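Local coordinates for microcin B17-processing protein McbB (Escherichia coli str. K-12 substr. MG1655, PDB 6GRH) that helps convert the inactive microcin B17 precursor peptide into the active antibiotic, as part of an assembly with the proteins McbC and McbD, at residues 193-198 against 284-289. Residues are numbered along the deposited sequence; the frame is centred on the assembly and turned at random. Where two conformers were deposited one is given.
Sequences HFCHIE and VIHWQA. With ZN (zinc ion), chain F.
The thiolate of C195 takes the one direct hydrogen bond between helix 193-204 and the loop 284-289: W287 N lies 3.2 Å from C195 SG, and the N-H...S angle of 169° makes the bond nearly straight. With SG anti to its own carbonyl carbon, the sulfur of C195 also reaches the zinc, at 2.3 Å. A backbone N-H given to a metal-bound sulfur probably draws off some of its negative charge.

Metal coordination defines the motif. C195 and C192 form the CxxC pair at the start of the helix, while C290 and C292, just beyond W287, complete a four-cysteine zinc site. The ion thus ties the helix to the tail of the chain following strand 279-282, the last strand in the chain and an edge of its mixed sheet within this chain.

Two CH-pi contacts flank this centre. E198 CG sits 3.4 Å from the centroid of the W287 six-membered ring and only 7° off its normal. A bend at chi2 then sets CD of E198 above the same ring, with the carboxylate plane nearly parallel to it (12°). A289 CB covers the opposite face of the indole, whose NE1 is hydrogen-bonded to the carboxylate of E212, and E198 OE2 is hydrogen-bonded to the hydroxyl of Y225. At the other end, V284 CG2 stands over the centre of the H196 imidazole, nearly on the ring normal, while V284 CG1 meets H196 CD2 at 3.5 Å. The hydrogen bond from H196 ND1 to C192 O helps fix that ring's rotation.

Water bridging supplies the remaining polar links. One molecule donates to both C195 O and I285 O, at 2.7 Å from each oxygen. A second connects H196 NE2, 2.8 Å away, with V284 N, whose hydrogen it accepts.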
loop_
_atom_site.group_PDB
_atom_site.type_symbol
_atom_site.label_atom_id
_atom_site.label_comp_id
_atom_site.label_asym_id
_atom_site.label_seq_id
_atom_site.Cartn_x
_atom_site.Cartn_y
_atom_site.Cartn_z
ATOM N N HIS B 193 -7.830 1.716 -19.730
ATOM C CA HIS B 193 -8.961 1.280 -18.920
ATOM C C HIS B 193 -8.822 -0.119 -18.307
ATOM O O HIS B 193 -9.176 -0.341 -17.150
ATOM C CB HIS B 193 -10.206 1.244 -19.757
ATOM C CG HIS B 193 -11.350 0.584 -19.082
ATOM N ND1 HIS B 193 -11.972 1.128 -17.984
ATOM C CD2 HIS B 193 -11.995 -0.576 -19.357
ATOM C CE1 HIS B 193 -12.951 0.321 -17.604
ATOM N NE2 HIS B 193 -12.993 -0.716 -18.422
ATOM N N PHE B 194 -8.335 -1.062 -19.099
ATOM C CA PHE B 194 -8.245 -2.462 -18.649
ATOM C C PHE B 194 -7.195 -2.594 -17.534
ATOM O O PHE B 194 -7.388 -3.342 -16.574
ATOM C CB PHE B 194 -8.073 -3.402 -19.849
ATOM C CG PHE B 194 -9.263 -3.388 -20.752
ATOM C CD1 PHE B 194 -10.466 -3.955 -20.331
ATOM C CD2 PHE B 194 -9.235 -2.700 -21.957
ATOM C CE1 PHE B 194 -11.602 -3.868 -21.111
ATOM C CE2 PHE B 194 -10.363 -2.637 -22.768
ATOM C CZ PHE B 194 -11.549 -3.211 -22.343
ATOM N N CYS B 195 -6.136 -1.784 -17.609
ATOM C CA CYS B 195 -5.197 -1.669 -16.511
ATOM C C CYS B 195 -5.876 -1.231 -15.206
ATOM O O CYS B 195 -5.530 -1.739 -14.127
ATOM C CB CYS B 195 -4.034 -0.736 -16.863
ATOM S SG CYS B 195 -2.942 -1.366 -18.146
ATOM N N HIS B 196 -6.834 -0.310 -15.314
ATOM C CA HIS B 196 -7.569 0.223 -14.171
ATOM C C HIS B 196 -8.555 -0.778 -13.595
ATOM O O HIS B 196 -8.533 -1.070 -12.354
ATOM C CB HIS B 196 -8.277 1.540 -14.528
ATOM C CG HIS B 196 -7.343 2.694 -14.613
ATOM N ND1 HIS B 196 -6.558 2.937 -15.717
ATOM C CD2 HIS B 196 -6.996 3.626 -13.690
ATOM C CE1 HIS B 196 -5.807 3.999 -15.492
ATOM N NE2 HIS B 196 -6.047 4.430 -14.265
ATOM N N ILE B 197 -9.403 -1.320 -14.459
ATOM C CA ILE B 197 -10.503 -2.163 -14.001
ATOM C C ILE B 197 -9.972 -3.452 -13.339
ATOM O O ILE B 197 -10.530 -3.914 -12.356
ATOM C CB ILE B 197 -11.496 -2.446 -15.143
ATOM C CG1 ILE B 197 -12.860 -2.847 -14.582
ATOM C CG2 ILE B 197 -10.965 -3.504 -16.081
ATOM C CD1 ILE B 197 -13.974 -2.571 -15.555
ATOM N N GLU B 198 -8.849 -3.970 -13.831
ATOM C CA GLU B 198 -8.174 -5.115 -13.201
ATOM C C GLU B 198 -7.582 -4.777 -11.827
ATOM O O GLU B 198 -7.619 -5.599 -10.912
ATOM C CB GLU B 198 -7.100 -5.685 -14.133
ATOM C CG GLU B 198 -7.722 -6.333 -15.378
ATOM C CD GLU B 198 -8.591 -7.552 -15.076
ATOM O OE1 GLU B 198 -8.304 -8.234 -14.063
ATOM O OE2 GLU B 198 -9.532 -7.834 -15.871
ATOM N N VAL B 284 -2.386 4.014 -11.121
ATOM C CA VAL B 284 -2.357 2.546 -11.248
ATOM C C VAL B 284 -1.180 2.139 -12.128
ATOM O O VAL B 284 -0.789 2.873 -13.006
ATOM C CB VAL B 284 -3.686 1.953 -11.771
ATOM C CG1 VAL B 284 -4.874 2.591 -11.047
ATOM C CG2 VAL B 284 -3.813 2.079 -13.270
ATOM N N ILE B 285 -0.661 0.951 -11.899
ATOM C CA ILE B 285 0.362 0.363 -12.756
ATOM C C ILE B 285 -0.272 -0.272 -14.003
ATOM O O ILE B 285 -1.473 -0.539 -14.045
ATOM C CB ILE B 285 1.235 -0.671 -11.998
ATOM C CG1 ILE B 285 0.432 -1.887 -11.539
ATOM C CG2 ILE B 285 1.901 -0.020 -10.783
ATOM C CD1 ILE B 285 1.277 -3.017 -11.015
ATOM N N HIS B 286 0.543 -0.469 -15.026
ATOM C CA HIS B 286 0.137 -1.285 -16.187
ATOM C C HIS B 286 -0.137 -2.709 -15.710
ATOM O O HIS B 286 0.613 -3.255 -14.902
ATOM C CB HIS B 286 1.240 -1.322 -17.238
ATOM C CG HIS B 286 1.458 -0.023 -17.933
ATOM N ND1 HIS B 286 2.327 0.936 -17.464
ATOM C CD2 HIS B 286 0.924 0.473 -19.075
ATOM C CE1 HIS B 286 2.310 1.974 -18.287
ATOM N NE2 HIS B 286 1.475 1.713 -19.277
ATOM N N TRP B 287 -1.250 -3.276 -16.141
ATOM C CA TRP B 287 -1.574 -4.634 -15.757
ATOM C C TRP B 287 -0.681 -5.578 -16.574
ATOM O O TRP B 287 -0.505 -5.400 -17.790
ATOM C CB TRP B 287 -3.038 -4.908 -15.989
ATOM C CG TRP B 287 -3.469 -6.283 -15.679
ATOM C CD1 TRP B 287 -3.137 -7.029 -14.597
ATOM C CD2 TRP B 287 -4.392 -7.058 -16.440
ATOM N NE1 TRP B 287 -3.796 -8.223 -14.633
ATOM C CE2 TRP B 287 -4.581 -8.262 -15.756
ATOM C CE3 TRP B 287 -5.093 -6.831 -17.633
ATOM C CZ2 TRP B 287 -5.437 -9.263 -16.225
ATOM C CZ3 TRP B 287 -5.945 -7.826 -18.109
ATOM C CH2 TRP B 287 -6.110 -9.027 -17.399
ATOM N N GLN B 288 -0.071 -6.532 -15.887
ATOM C CA GLN B 288 0.856 -7.460 -16.528
ATOM C C GLN B 288 0.292 -8.179 -17.761
ATOM O O GLN B 288 1.063 -8.468 -18.691
ATOM C CB GLN B 288 1.384 -8.499 -15.520
ATOM C CG GLN B 288 0.313 -9.362 -14.866
ATOM C CD GLN B 288 0.855 -10.136 -13.691
ATOM O OE1 GLN B 288 2.049 -10.482 -13.644
ATOM N NE2 GLN B 288 -0.001 -10.386 -12.708
ATOM N N ALA B 289 -1.011 -8.510 -17.739
ATOM C CA ALA B 289 -1.639 -9.201 -18.853
ATOM C C ALA B 289 -2.269 -8.299 -19.907
ATOM O O ALA B 289 -2.893 -8.822 -20.825
ATOM C CB ALA B 289 -2.674 -10.192 -18.374
HETATM ZN ZN ZN F . -3.782 -1.513 -20.325
HETATM O O HOH W 1 -3.178 -2.281 -12.967
HETATM O O HOH W 2 -4.239 6.009 -12.788
#